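Local coordinates for protein endo alpha-1,4 polygalactosaminidase (Neosartorya fumigata, PDB 6OJ1) that hydrolyses alpha-1,4-linked galactosamine polymers from within the chain and disrupts microbial biofilms, at residues A32-A37 with G79-C84; I59-L64 with G144-N149; F172-A177 with M182-K187; A176-N181 with N199-V204. All coordinates share one frame; numbering follows the deposited sequence.

Interaction 1. Residues A32-A37 with G79-C84; sequences AKWQPA and GRKVIC
Trp34 holds its place beside Lys81 partly through its backbone O, which is hydrogen-bonded to the hydroxyl of Ser183 in the wall of the (beta/alpha)-barrel. Segment 32-37 is an irregular arm ahead of the barrel's first strand, and it lays the indole across the N-terminal ends of strands, the end where strand 81-87 begins. A flat, wide ring suits this place: it covers Lys81 and Ile83, two positions apart on one strand. With CG of Trp34 anti to its own N (chi1 171°), the ring reaches out to that strand. Lys81 lies over one face: its CB is 3.5 Å from Trp34 CZ2, and its methylenes run on toward the pyrrole half, where CE sits 4.0 Å from the centroid of the five-membered ring as a CH-pi contact. The ammonium lies farther off, so any cation-pi attraction is weak at most. Pro36 CD backs the opposite face of the indole. Gln35 NE2, pointing to the carbonyls of Pro36 and Gln201, helps fix the arm; its bond to Pro36 O is 3.0 Å. Ile83, a buried branched residue, meets the ring at its edge instead, CG1 lying in the ring plane 3.8 Å from Trp34 CH2.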
loop_
_atom_site.group_PDB
_atom_site.type_symbol
_atom_site.label_atom_id
_atom_site.label_comp_id
_atom_site.label_asym_id
_atom_site.label_seq_id
_atom_site.Cartn_x
_atom_site.Cartn_y
_atom_site.Cartn_z
ATOM N N ALA A 32 -16.542 -0.732 5.737
ATOM C CA ALA A 32 -15.895 0.564 5.857
ATOM C C ALA A 32 -16.846 1.644 5.356
ATOM O O ALA A 32 -17.632 1.416 4.431
ATOM C CB ALA A 32 -14.575 0.601 5.076
ATOM N N LYS A 33 -16.798 2.810 5.988
ATOM C CA LYS A 33 -17.674 3.889 5.558
ATOM C C LYS A 33 -17.132 4.625 4.337
ATOM O O LYS A 33 -17.920 5.088 3.506
ATOM C CB LYS A 33 -17.917 4.857 6.714
ATOM C CG LYS A 33 -18.716 4.251 7.855
ATOM C CD LYS A 33 -19.318 5.326 8.736
ATOM N N TRP A 34 -15.810 4.738 4.195
ATOM C CA TRP A 34 -15.212 5.423 3.052
ATOM C C TRP A 34 -14.858 4.402 1.975
ATOM O O TRP A 34 -13.916 3.613 2.140
ATOM C CB TRP A 34 -13.979 6.226 3.458
ATOM C CG TRP A 34 -13.228 6.753 2.257
ATOM C CD1 TRP A 34 -13.767 7.403 1.178
ATOM C CD2 TRP A 34 -11.817 6.672 2.012
ATOM N NE1 TRP A 34 -12.775 7.729 0.280
ATOM C CE2 TRP A 34 -11.571 7.288 0.765
ATOM C CE3 TRP A 34 -10.739 6.137 2.723
ATOM C CZ2 TRP A 34 -10.295 7.385 0.217
ATOM C CZ3 TRP A 34 -9.460 6.241 2.180
ATOM C CH2 TRP A 34 -9.252 6.854 0.936
ATOM N N GLN A 35 -15.602 4.432 0.871
ATOM C CA GLN A 35 -15.293 3.625 -0.313
ATOM C C GLN A 35 -14.985 4.557 -1.475
ATOM O O GLN A 35 -15.914 5.050 -2.140
ATOM C CB GLN A 35 -16.449 2.694 -0.669
ATOM C CG GLN A 35 -16.231 1.923 -1.968
ATOM C CD GLN A 35 -14.984 1.045 -1.936
ATOM O OE1 GLN A 35 -14.968 -0.000 -1.283
ATOM N NE2 GLN A 35 -13.933 1.465 -2.652
ATOM N N PRO A 36 -13.711 4.831 -1.760
ATOM C CA PRO A 36 -13.383 5.721 -2.886
ATOM C C PRO A 36 -13.860 5.148 -4.215
ATOM O O PRO A 36 -13.982 3.934 -4.393
ATOM C CB PRO A 36 -11.857 5.818 -2.829
ATOM C CG PRO A 36 -11.426 4.525 -2.128
ATOM C CD PRO A 36 -12.509 4.300 -1.097
ATOM N N ALA A 37 -14.144 6.045 -5.161
ATOM C CA ALA A 37 -14.701 5.615 -6.433
ATOM C C ALA A 37 -13.604 5.078 -7.344
ATOM O O ALA A 37 -12.438 5.459 -7.236
ATOM C CB ALA A 37 -15.432 6.768 -7.118
ATOM N N GLY A 79 -10.051 19.006 1.423
ATOM C CA GLY A 79 -10.979 18.117 0.757
ATOM C C GLY A 79 -10.403 16.791 0.307
ATOM O O GLY A 79 -11.077 16.058 -0.425
ATOM N N ARG A 80 -9.191 16.455 0.717
ATOM C CA ARG A 80 -8.549 15.239 0.258
ATOM C C ARG A 80 -8.674 14.136 1.304
ATOM O O ARG A 80 -8.914 14.391 2.485
ATOM C CB ARG A 80 -7.089 15.517 -0.078
ATOM C CG ARG A 80 -7.013 16.406 -1.301
ATOM C CD ARG A 80 -5.665 17.009 -1.491
ATOM N NE ARG A 80 -5.719 18.040 -2.527
ATOM C CZ ARG A 80 -4.678 18.787 -2.872
ATOM N NH1 ARG A 80 -3.516 18.614 -2.256
ATOM N NH2 ARG A 80 -4.799 19.707 -3.823
ATOM N N LYS A 81 -8.538 12.901 0.841
ATOM C CA LYS A 81 -8.483 11.745 1.721
ATOM C C LYS A 81 -7.036 11.296 1.882
ATOM O O LYS A 81 -6.229 11.398 0.954
ATOM C CB LYS A 81 -9.333 10.603 1.163
ATOM C CG LYS A 81 -10.855 10.877 1.146
ATOM C CD LYS A 81 -11.468 10.795 2.546
ATOM C CE LYS A 81 -12.992 10.966 2.521
ATOM N NZ LYS A 81 -13.364 12.363 2.154
ATOM N N VAL A 82 -6.705 10.782 3.070
ATOM C CA VAL A 82 -5.334 10.397 3.388
ATOM C C VAL A 82 -5.296 8.908 3.713
ATOM O O VAL A 82 -5.955 8.446 4.658
ATOM C CB VAL A 82 -4.757 11.222 4.548
ATOM C CG1 VAL A 82 -3.296 10.831 4.786
ATOM C CG2 VAL A 82 -4.883 12.717 4.261
ATOM N N ILE A 83 -4.519 8.165 2.931
ATOM C CA ILE A 83 -4.207 6.765 3.193
ATOM C C ILE A 83 -2.829 6.742 3.828
ATOM O O ILE A 83 -1.909 7.404 3.340
ATOM C CB ILE A 83 -4.222 5.934 1.898
ATOM C CG1 ILE A 83 -5.624 5.900 1.285
ATOM C CG2 ILE A 83 -3.742 4.495 2.151
ATOM C CD1 ILE A 83 -5.679 5.197 -0.088
ATOM N N CYS A 84 -2.684 5.992 4.915
ATOM C CA CYS A 84 -1.436 5.946 5.661
ATOM C C CYS A 84 -0.758 4.612 5.392
ATOM O O CYS A 84 -1.292 3.546 5.744
ATOM C CB CYS A 84 -1.694 6.157 7.149
ATOM S SG CYS A 84 -2.222 7.877 7.433
#

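Interaction 2. Residues I59-L64 with G144-N149; sequences IYDIDL and GVDPDN
Asp61 and Asp146 make this contact by themselves, their carboxylates meeting inside the barrel with OD2 of Asp61 2.6 Å from OD2 of Asp146. The two side chains cross at about a right angle, one oxygen of each does the touching, and the carboxylate planes stand 61° apart. In both residues CG is anti to the backbone N, which carries each acid straight out from its strand toward the other; the CA atoms of Asp61 and Asp146 are 7.7 Å apart. Aspartate suits both positions because a short acid lets each oxygen reach the midline between the strands. Beyond the oxygen pair the fit stays close: Asp61 OD2 is 3.4 Å from Asp146 CG, and Asp61 OD1 is 3.9 Å from Asp146 CB. The walls around the acids are largely apolar or aromatic, Trp42, Ile44 and Tyr85 touching Asp61 and Ile83 touching Asp146. Acids lining the inside of this (beta/alpha)-barrel of family GH114 are consistent with a place in or near the active site. Farther along the second strand, Asp148 forms a salt bridge with Lys187 and a hydrogen bond with Tyr85. Strands 59-63 and 144-148 are not neighbours in the barrel wall, whose strands here run parallel: strand 81-87 lies between them, so the acids meet across it on the inner face, while Val145 and Leu64 pack outward on helix 124-140.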
loop_
_atom_site.group_PDB
_atom_site.type_symbol
_atom_site.label_atom_id
_atom_site.label_comp_id
_atom_site.label_asym_id
_atom_site.label_seq_id
_atom_site.Cartn_x
_atom_site.Cartn_y
_atom_site.Cartn_z
ATOM N N ILE A 59 -6.717 11.803 -3.375
ATOM C CA ILE A 59 -6.234 10.892 -2.348
ATOM C C ILE A 59 -4.717 10.979 -2.304
ATOM O O ILE A 59 -4.063 10.917 -3.349
ATOM C CB ILE A 59 -6.668 9.434 -2.617
ATOM C CG1 ILE A 59 -8.189 9.284 -2.496
ATOM C CG2 ILE A 59 -5.945 8.495 -1.676
ATOM C CD1 ILE A 59 -8.709 7.932 -3.014
ATOM N N TYR A 60 -4.162 11.120 -1.101
ATOM C CA TYR A 60 -2.720 11.076 -0.885
ATOM C C TYR A 60 -2.388 9.877 -0.014
ATOM O O TYR A 60 -2.975 9.720 1.055
ATOM C CB TYR A 60 -2.212 12.350 -0.194
ATOM C CG TYR A 60 -1.908 13.528 -1.114
ATOM C CD1 TYR A 60 -2.884 14.074 -1.930
ATOM C CD2 TYR A 60 -0.640 14.102 -1.132
ATOM C CE1 TYR A 60 -2.605 15.155 -2.758
ATOM C CE2 TYR A 60 -0.351 15.170 -1.952
ATOM C CZ TYR A 60 -1.341 15.695 -2.760
ATOM O OH TYR A 60 -1.073 16.773 -3.577
ATOM N N ASP A 61 -1.449 9.043 -0.472
ATOM C CA ASP A 61 -0.946 7.889 0.276
ATOM C C ASP A 61 0.443 8.287 0.782
ATOM O O ASP A 61 1.355 8.536 -0.018
ATOM C CB ASP A 61 -0.909 6.655 -0.631
ATOM C CG ASP A 61 -0.486 5.382 0.085
ATOM O OD1 ASP A 61 -0.098 5.418 1.269
ATOM O OD2 ASP A 61 -0.557 4.316 -0.570
ATOM N N ILE A 62 0.594 8.395 2.106
ATOM C CA ILE A 62 1.827 8.897 2.706
ATOM C C ILE A 62 2.211 8.017 3.892
ATOM O O ILE A 62 1.393 7.269 4.440
ATOM C CB ILE A 62 1.698 10.364 3.158
ATOM C CG1 ILE A 62 0.601 10.491 4.225
ATOM C CG2 ILE A 62 1.375 11.283 1.954
ATOM C CD1 ILE A 62 0.387 11.929 4.740
ATOM N N ASP A 63 3.474 8.127 4.299
ATOM C CA ASP A 63 3.996 7.265 5.357
ATOM C C ASP A 63 3.347 7.553 6.710
ATOM O O ASP A 63 3.233 8.707 7.135
ATOM C CB ASP A 63 5.514 7.421 5.450
ATOM C CG ASP A 63 6.126 6.441 6.431
ATOM O OD1 ASP A 63 6.416 5.289 6.020
ATOM O OD2 ASP A 63 6.270 6.811 7.618
ATOM N N LEU A 64 2.928 6.479 7.395
ATOM C CA LEU A 64 2.264 6.594 8.690
ATOM C C LEU A 64 3.148 7.258 9.741
ATOM O O LEU A 64 2.668 8.063 10.549
ATOM C CB LEU A 64 1.852 5.193 9.171
ATOM C CG LEU A 64 1.367 5.105 10.619
ATOM C CD1 LEU A 64 0.108 5.924 10.814
ATOM C CD2 LEU A 64 1.140 3.633 10.960
ATOM N N GLY A 144 -7.585 5.852 5.747
ATOM C CA GLY A 144 -7.404 4.455 5.408
ATOM C C GLY A 144 -5.944 4.128 5.599
ATOM O O GLY A 144 -5.126 5.004 5.884
ATOM N N VAL A 145 -5.620 2.843 5.446
ATOM C CA VAL A 145 -4.248 2.376 5.607
ATOM C C VAL A 145 -3.876 1.498 4.419
ATOM O O VAL A 145 -4.730 0.844 3.807
ATOM C CB VAL A 145 -4.039 1.614 6.938
ATOM C CG1 VAL A 145 -4.199 2.556 8.156
ATOM C CG2 VAL A 145 -5.005 0.428 7.056
ATOM N N ASP A 146 -2.572 1.473 4.116
ATOM C CA ASP A 146 -2.005 0.769 2.963
ATOM C C ASP A 146 -0.915 -0.155 3.494
ATOM O O ASP A 146 0.263 0.234 3.559
ATOM C CB ASP A 146 -1.468 1.788 1.944
ATOM C CG ASP A 146 -0.706 1.152 0.789
ATOM O OD1 ASP A 146 -0.842 -0.066 0.542
ATOM O OD2 ASP A 146 0.051 1.883 0.121
ATOM N N PRO A 147 -1.269 -1.381 3.902
ATOM C CA PRO A 147 -0.307 -2.273 4.579
ATOM C C PRO A 147 0.535 -3.057 3.580
ATOM O O PRO A 147 0.006 -3.807 2.751
ATOM C CB PRO A 147 -1.209 -3.205 5.410
ATOM C CG PRO A 147 -2.601 -2.581 5.340
ATOM C CD PRO A 147 -2.642 -1.900 4.010
ATOM N N ASP A 148 1.859 -2.894 3.676
ATOM C CA ASP A 148 2.792 -3.416 2.688
ATOM C C ASP A 148 3.257 -4.814 3.058
ATOM O O ASP A 148 3.145 -5.262 4.210
ATOM C CB ASP A 148 4.008 -2.474 2.565
ATOM C CG ASP A 148 4.729 -2.588 1.233
ATOM O OD1 ASP A 148 4.327 -3.391 0.345
ATOM O OD2 ASP A 148 5.714 -1.830 1.055
ATOM N N ASN A 149 3.760 -5.507 2.041
ATOM C CA ASN A 149 4.509 -6.759 2.196
ATOM C C ASN A 149 3.657 -7.866 2.792
ATOM O O ASN A 149 4.094 -8.611 3.674
ATOM C CB ASN A 149 5.771 -6.507 3.011
ATOM C CG ASN A 149 6.691 -5.535 2.327
ATOM O OD1 ASN A 149 7.076 -5.746 1.166
ATOM N ND2 ASN A 149 7.003 -4.430 2.999
#

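Interaction 3. Residues F172-A177 with M182-K187; sequences FLANAA and MSIGLK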
loop_
_atom_site.group_PDB
_atom_site.type_symbol
_atom_site.label_atom_id
_atom_site.label_comp_id
_atom_site.label_asym_id
_atom_site.label_seq_id
_atom_site.Cartn_x
_atom_site.Cartn_y
_atom_site.Cartn_z
ATOM N N PHE A 172 -7.485 -10.098 9.162
ATOM C CA PHE A 172 -7.271 -9.580 10.513
ATOM C C PHE A 172 -7.005 -8.080 10.494
ATOM O O PHE A 172 -7.607 -7.320 11.264
ATOM C CB PHE A 172 -6.095 -10.324 11.162
ATOM C CG PHE A 172 -5.452 -9.595 12.313
ATOM C CD1 PHE A 172 -5.971 -9.702 13.591
ATOM C CD2 PHE A 172 -4.288 -8.846 12.116
ATOM C CE1 PHE A 172 -5.365 -9.048 14.657
ATOM C CE2 PHE A 172 -3.678 -8.191 13.172
ATOM C CZ PHE A 172 -4.222 -8.296 14.448
ATOM N N LEU A 173 -6.092 -7.640 9.622
ATOM C CA LEU A 173 -5.810 -6.213 9.486
ATOM C C LEU A 173 -7.054 -5.443 9.057
ATOM O O LEU A 173 -7.306 -4.341 9.558
ATOM C CB LEU A 173 -4.682 -5.989 8.475
ATOM C CG LEU A 173 -3.284 -6.508 8.833
ATOM C CD1 LEU A 173 -2.348 -6.292 7.638
ATOM C CD2 LEU A 173 -2.723 -5.802 10.086
ATOM N N ALA A 174 -7.843 -6.004 8.126
ATOM C CA ALA A 174 -9.022 -5.303 7.621
ATOM C C ALA A 174 -10.071 -5.131 8.711
ATOM O O ALA A 174 -10.646 -4.049 8.870
ATOM C CB ALA A 174 -9.633 -6.054 6.430
ATOM N N ASN A 175 -10.345 -6.193 9.466
ATOM C CA ASN A 175 -11.315 -6.077 10.545
ATOM C C ASN A 175 -10.841 -5.086 11.602
ATOM O O ASN A 175 -11.644 -4.319 12.143
ATOM C CB ASN A 175 -11.584 -7.454 11.152
ATOM C CG ASN A 175 -12.241 -8.395 10.161
ATOM O OD1 ASN A 175 -12.913 -7.954 9.221
ATOM N ND2 ASN A 175 -12.050 -9.693 10.360
ATOM N N ALA A 176 -9.537 -5.077 11.892
ATOM C CA ALA A 176 -8.999 -4.138 12.877
ATOM C C ALA A 176 -9.061 -2.701 12.375
ATOM O O ALA A 176 -9.372 -1.776 13.147
ATOM C CB ALA A 176 -7.551 -4.497 13.205
ATOM N N ALA A 177 -8.723 -2.486 11.100
ATOM C CA ALA A 177 -8.835 -1.146 10.529
ATOM C C ALA A 177 -10.286 -0.684 10.526
ATOM O O ALA A 177 -10.594 0.448 10.916
ATOM C CB ALA A 177 -8.267 -1.130 9.108
ATOM N N MET A 182 -11.365 3.028 9.740
ATOM C CA MET A 182 -10.496 3.281 8.604
ATOM C C MET A 182 -10.731 2.244 7.517
ATOM O O MET A 182 -11.061 1.085 7.798
ATOM C CB MET A 182 -9.022 3.249 9.015
ATOM C CG MET A 182 -8.655 4.389 9.973
ATOM S SD MET A 182 -6.922 4.304 10.456
ATOM C CE MET A 182 -6.877 2.722 11.267
ATOM N N SER A 183 -10.535 2.675 6.274
ATOM C CA SER A 183 -10.543 1.791 5.122
ATOM C C SER A 183 -9.169 1.146 4.941
ATOM O O SER A 183 -8.180 1.537 5.569
ATOM C CB SER A 183 -10.971 2.563 3.874
ATOM O OG SER A 183 -12.252 3.140 4.096
ATOM N N ILE A 184 -9.116 0.140 4.071
ATOM C CA ILE A 184 -7.912 -0.650 3.852
ATOM C C ILE A 184 -7.943 -1.173 2.420
ATOM O O ILE A 184 -8.994 -1.238 1.784
ATOM C CB ILE A 184 -7.824 -1.821 4.858
ATOM C CG1 ILE A 184 -6.421 -2.425 4.880
ATOM C CG2 ILE A 184 -8.885 -2.890 4.533
ATOM C CD1 ILE A 184 -6.226 -3.410 6.057
ATOM N N GLY A 185 -6.776 -1.551 1.903
ATOM C CA GLY A 185 -6.714 -2.202 0.610
ATOM C C GLY A 185 -5.615 -3.245 0.572
ATOM O O GLY A 185 -4.784 -3.328 1.474
ATOM N N LEU A 186 -5.625 -4.031 -0.508
ATOM C CA LEU A 186 -4.656 -5.100 -0.720
ATOM C C LEU A 186 -3.480 -4.590 -1.551
ATOM O O LEU A 186 -3.671 -4.120 -2.674
ATOM C CB LEU A 186 -5.315 -6.291 -1.419
ATOM C CG LEU A 186 -4.370 -7.469 -1.651
ATOM C CD1 LEU A 186 -3.966 -8.085 -0.286
ATOM C CD2 LEU A 186 -5.012 -8.515 -2.558
ATOM N N LYS A 187 -2.269 -4.707 -1.011
ATOM C CA LYS A 187 -1.048 -4.340 -1.726
ATOM C C LYS A 187 -0.579 -5.553 -2.523
ATOM O O LYS A 187 -0.151 -6.554 -1.938
ATOM C CB LYS A 187 0.029 -3.900 -0.741
ATOM C CG LYS A 187 1.374 -3.525 -1.371
ATOM C CD LYS A 187 1.250 -2.303 -2.284
ATOM C CE LYS A 187 2.627 -1.756 -2.695
ATOM N NZ LYS A 187 3.422 -1.245 -1.540
#
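Ile184 packs into the flank of helix 172-177, and three of the four apolar side-chain contacts involve it. Its CG1 branch is anti to the backbone N (chi1 -165°) and carries CD1 onto the helix backbone, 3.7 Å from Ala174 N and 3.9 Å from Leu173 CB. The other branch, CG2, rests 3.8 Å from Ala174 CB, so both branches bear on the Leu173-Ala174 region. Alanine suits positions 174 and 177 because a methyl lets the helix come near: the two axes approach to 7.8 Å. One turn on, Ala177 CB faces CD1 of Ile184 at 4.3 Å. The elements are the helix and second strand of a beta-alpha-beta unit that starts with strand 144-148, and they run nearly antiparallel, 163° between their directions. Where the chain turns from one to the other, Met182 N donates to Ala177 O over 2.9 Å, approaching from above the carbonyl plane; this is the outer bond of a Schellman motif. Met182 CB also packs against that oxygen, 3.7 Å from Ala177 O. The remainder is looser. From Gly185 on, the strand makes no contact with helix 172-177, and the CB of Ser183 is directed away from the helix. On the far side of the helix, partly exposed, Asn175 gives its OD1 to Thr30 and Asn199, and the ring of Phe172 makes a cation-pi contact with Arg127.

Interaction 4. Residues A176-N181 with N199-V204; sequences AAHARN and NMQWSV. With NAG (2-acetamido-2-deoxy-beta-D-glucopyranose), chain D.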
loop_
_atom_site.group_PDB
_atom_site.type_symbol
_atom_site.label_atom_id
_atom_site.label_comp_id
_atom_site.label_asym_id
_atom_site.label_seq_id
_atom_site.Cartn_x
_atom_site.Cartn_y
_atom_site.Cartn_z
ATOM N N ALA A 176 -9.537 -5.077 11.892
ATOM C CA ALA A 176 -8.999 -4.138 12.877
ATOM C C ALA A 176 -9.061 -2.701 12.375
ATOM O O ALA A 176 -9.372 -1.776 13.147
ATOM C CB ALA A 176 -7.551 -4.497 13.205
ATOM N N ALA A 177 -8.723 -2.486 11.100
ATOM C CA ALA A 177 -8.835 -1.146 10.529
ATOM C C ALA A 177 -10.286 -0.684 10.526
ATOM O O ALA A 177 -10.594 0.448 10.916
ATOM C CB ALA A 177 -8.267 -1.130 9.108
ATOM N N HIS A 178 -11.204 -1.556 10.098
ATOM C CA HIS A 178 -12.601 -1.139 10.056
ATOM C C HIS A 178 -13.121 -0.839 11.455
ATOM O O HIS A 178 -13.950 0.059 11.625
ATOM C CB HIS A 178 -13.465 -2.214 9.381
ATOM C CG HIS A 178 -13.134 -2.438 7.938
ATOM N ND1 HIS A 178 -13.457 -3.602 7.271
ATOM C CD2 HIS A 178 -12.506 -1.646 7.034
ATOM C CE1 HIS A 178 -13.032 -3.521 6.021
ATOM N NE2 HIS A 178 -12.455 -2.343 5.849
ATOM N N ALA A 179 -12.611 -1.549 12.467
ATOM C CA ALA A 179 -13.041 -1.305 13.843
ATOM C C ALA A 179 -12.584 0.057 14.325
ATOM O O ALA A 179 -13.185 0.623 15.247
ATOM C CB ALA A 179 -12.489 -2.379 14.776
ATOM N N ARG A 180 -11.534 0.582 13.710
ATOM C CA ARG A 180 -11.012 1.905 14.013
ATOM C C ARG A 180 -11.509 2.950 13.026
ATOM O O ARG A 180 -10.957 4.056 12.975
ATOM C CB ARG A 180 -9.484 1.843 14.033
ATOM C CG ARG A 180 -8.961 0.930 15.129
ATOM C CD ARG A 180 -7.539 0.443 14.831
ATOM N NE ARG A 180 -6.952 -0.195 16.013
ATOM C CZ ARG A 180 -7.266 -1.415 16.451
ATOM N NH1 ARG A 180 -6.672 -1.891 17.546
ATOM N NH2 ARG A 180 -8.194 -2.157 15.823
ATOM N N ASN A 181 -12.546 2.617 12.249
ATOM C CA ASN A 181 -13.182 3.528 11.292
ATOM C C ASN A 181 -12.256 3.927 10.149
ATOM O O ASN A 181 -12.339 5.049 9.631
ATOM C CB ASN A 181 -13.715 4.775 11.995
ATOM C CG ASN A 181 -14.699 5.532 11.155
ATOM O OD1 ASN A 181 -15.580 4.954 10.516
ATOM N ND2 ASN A 181 -14.548 6.842 11.134
ATOM N N ASN A 199 -13.357 -7.605 2.043
ATOM C CA ASN A 199 -12.902 -6.766 3.138
ATOM C C ASN A 199 -12.086 -5.571 2.653
ATOM O O ASN A 199 -11.714 -4.723 3.471
ATOM C CB ASN A 199 -12.059 -7.595 4.124
ATOM C CG ASN A 199 -12.682 -7.686 5.512
ATOM O OD1 ASN A 199 -13.552 -6.886 5.876
ATOM N ND2 ASN A 199 -12.223 -8.664 6.303
ATOM N N MET A 200 -11.782 -5.497 1.354
ATOM C CA MET A 200 -10.892 -4.477 0.807
ATOM C C MET A 200 -11.694 -3.328 0.210
ATOM O O MET A 200 -12.764 -3.535 -0.360
ATOM C CB MET A 200 -9.977 -5.054 -0.287
ATOM C CG MET A 200 -9.049 -6.195 0.145
ATOM S SD MET A 200 -7.864 -5.723 1.408
ATOM C CE MET A 200 -8.685 -6.368 2.878
ATOM N N GLN A 201 -11.154 -2.112 0.315
ATOM C CA GLN A 201 -11.750 -0.975 -0.380
ATOM C C GLN A 201 -11.006 -0.610 -1.665
ATOM O O GLN A 201 -11.527 0.189 -2.456
ATOM C CB GLN A 201 -11.824 0.258 0.542
ATOM C CG GLN A 201 -12.936 0.186 1.621
ATOM C CD GLN A 201 -12.762 -0.956 2.593
ATOM O OE1 GLN A 201 -11.837 -0.964 3.405
ATOM N NE2 GLN A 201 -13.663 -1.924 2.535
ATOM N N TRP A 202 -9.820 -1.170 -1.889
ATOM C CA TRP A 202 -9.058 -0.929 -3.113
ATOM C C TRP A 202 -7.961 -1.977 -3.219
ATOM O O TRP A 202 -7.718 -2.759 -2.294
ATOM C CB TRP A 202 -8.414 0.464 -3.127
ATOM C CG TRP A 202 -7.515 0.698 -1.939
ATOM C CD1 TRP A 202 -6.230 0.245 -1.765
ATOM C CD2 TRP A 202 -7.843 1.424 -0.749
ATOM N NE1 TRP A 202 -5.741 0.657 -0.541
ATOM C CE2 TRP A 202 -6.714 1.373 0.104
ATOM C CE3 TRP A 202 -8.986 2.112 -0.318
ATOM C CZ2 TRP A 202 -6.688 1.996 1.352
ATOM C CZ3 TRP A 202 -8.959 2.726 0.928
ATOM C CH2 TRP A 202 -7.825 2.659 1.745
ATOM N N SER A 203 -7.269 -1.937 -4.351
ATOM C CA SER A 203 -5.971 -2.557 -4.563
ATOM C C SER A 203 -4.928 -1.459 -4.732
ATOM O O SER A 203 -5.186 -0.454 -5.396
ATOM C CB SER A 203 -6.000 -3.439 -5.823
ATOM O OG SER A 203 -4.682 -3.746 -6.260
ATOM N N VAL A 204 -3.758 -1.631 -4.131
ATOM C CA VAL A 204 -2.572 -0.889 -4.557
ATOM C C VAL A 204 -1.723 -1.869 -5.349
ATOM O O VAL A 204 -1.317 -2.914 -4.819
ATOM C CB VAL A 204 -1.781 -0.300 -3.375
ATOM C CG1 VAL A 204 -0.461 0.293 -3.887
ATOM C CG2 VAL A 204 -2.585 0.793 -2.651
HETATM C C1 NAG D . -15.477 7.623 10.382
HETATM C C2 NAG D . -15.668 8.964 11.066
HETATM C C3 NAG D . -16.878 9.677 10.470
HETATM C C4 NAG D . -16.731 9.766 8.952
HETATM C C5 NAG D . -16.383 8.400 8.342
HETATM C C6 NAG D . -16.045 8.466 6.869
HETATM C C7 NAG D . -16.647 7.979 13.119
HETATM C C8 NAG D . -16.569 7.936 14.618
HETATM N N2 NAG D . -15.785 8.808 12.510
HETATM O O3 NAG D . -16.988 10.981 11.032
HETATM O O4 NAG D . -17.940 10.232 8.363
HETATM O O5 NAG D . -15.242 7.825 9.001
HETATM O O6 NAG D . -14.903 9.278 6.630
HETATM O O7 NAG D . -17.465 7.307 12.493
#
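His178 and Gln201 reach toward each other from opposite directions, and the imidazole meets the amide at its edge. NE2 of His178 donates to OE1 of Gln201 over 2.9 Å, with an N-H...O angle of 159°. The oxygen lies close to the ring plane, yet ring and amide planes are turned 59° apart, so the donor comes to the carbonyl from a tilted direction. Gln201 reaches this spot by a bend at chi2 (62°), and the same OE1 also takes the backbone N of Ile184, two donors on one buried acceptor. Next along the ring edge, His178 CE1 sits 3.1 Å from Asn199 O and 3.4 Å from Asn199 OD1. That amide oxygen is bonded to Thr30 N, while ND1 of the histidine meets Thr30 OG1; both ring nitrogens are thus occupied, as suits a polar ring in a buried place. The contact ties the C-terminal end of a barrel helix to the loop leading into strand 202-206. The helix ends in a Schellman motif, where Asn181, a residue that tolerates positive phi, closes the turn with its N 3.0 Å from His178 O. Arg180 folds back so that NH2 bonds to Ala176 O at 2.9 Å and NE pairs with Asp135. Asn181 turns outward and carries an N-linked sugar, its ND2 joined to C1 of the NAG at 1.4 Å.

How the interactions relate
Interactions 2, 3 and 4 are buried, and interaction 1 is partly so, near the N-terminal ends of the barrel strands. Interaction 2 lies closest to the chain's centre and is purely an acid pair within the barrel; interaction 3 is the apolar seam between barrel wall and an outer helix. Interactions 3 and 4 share Ala176 and Ala177 of helix 163-179, but 4 is polar, a buried histidine donating to a glutamine side chain in the loop before strand 202-206. Strand 81-87 of interaction 1 lies between the strands of interaction 2, bonded to both. The arm 32-37 reaches interactions 3 and 4 as well, through Ser183 and Gln201.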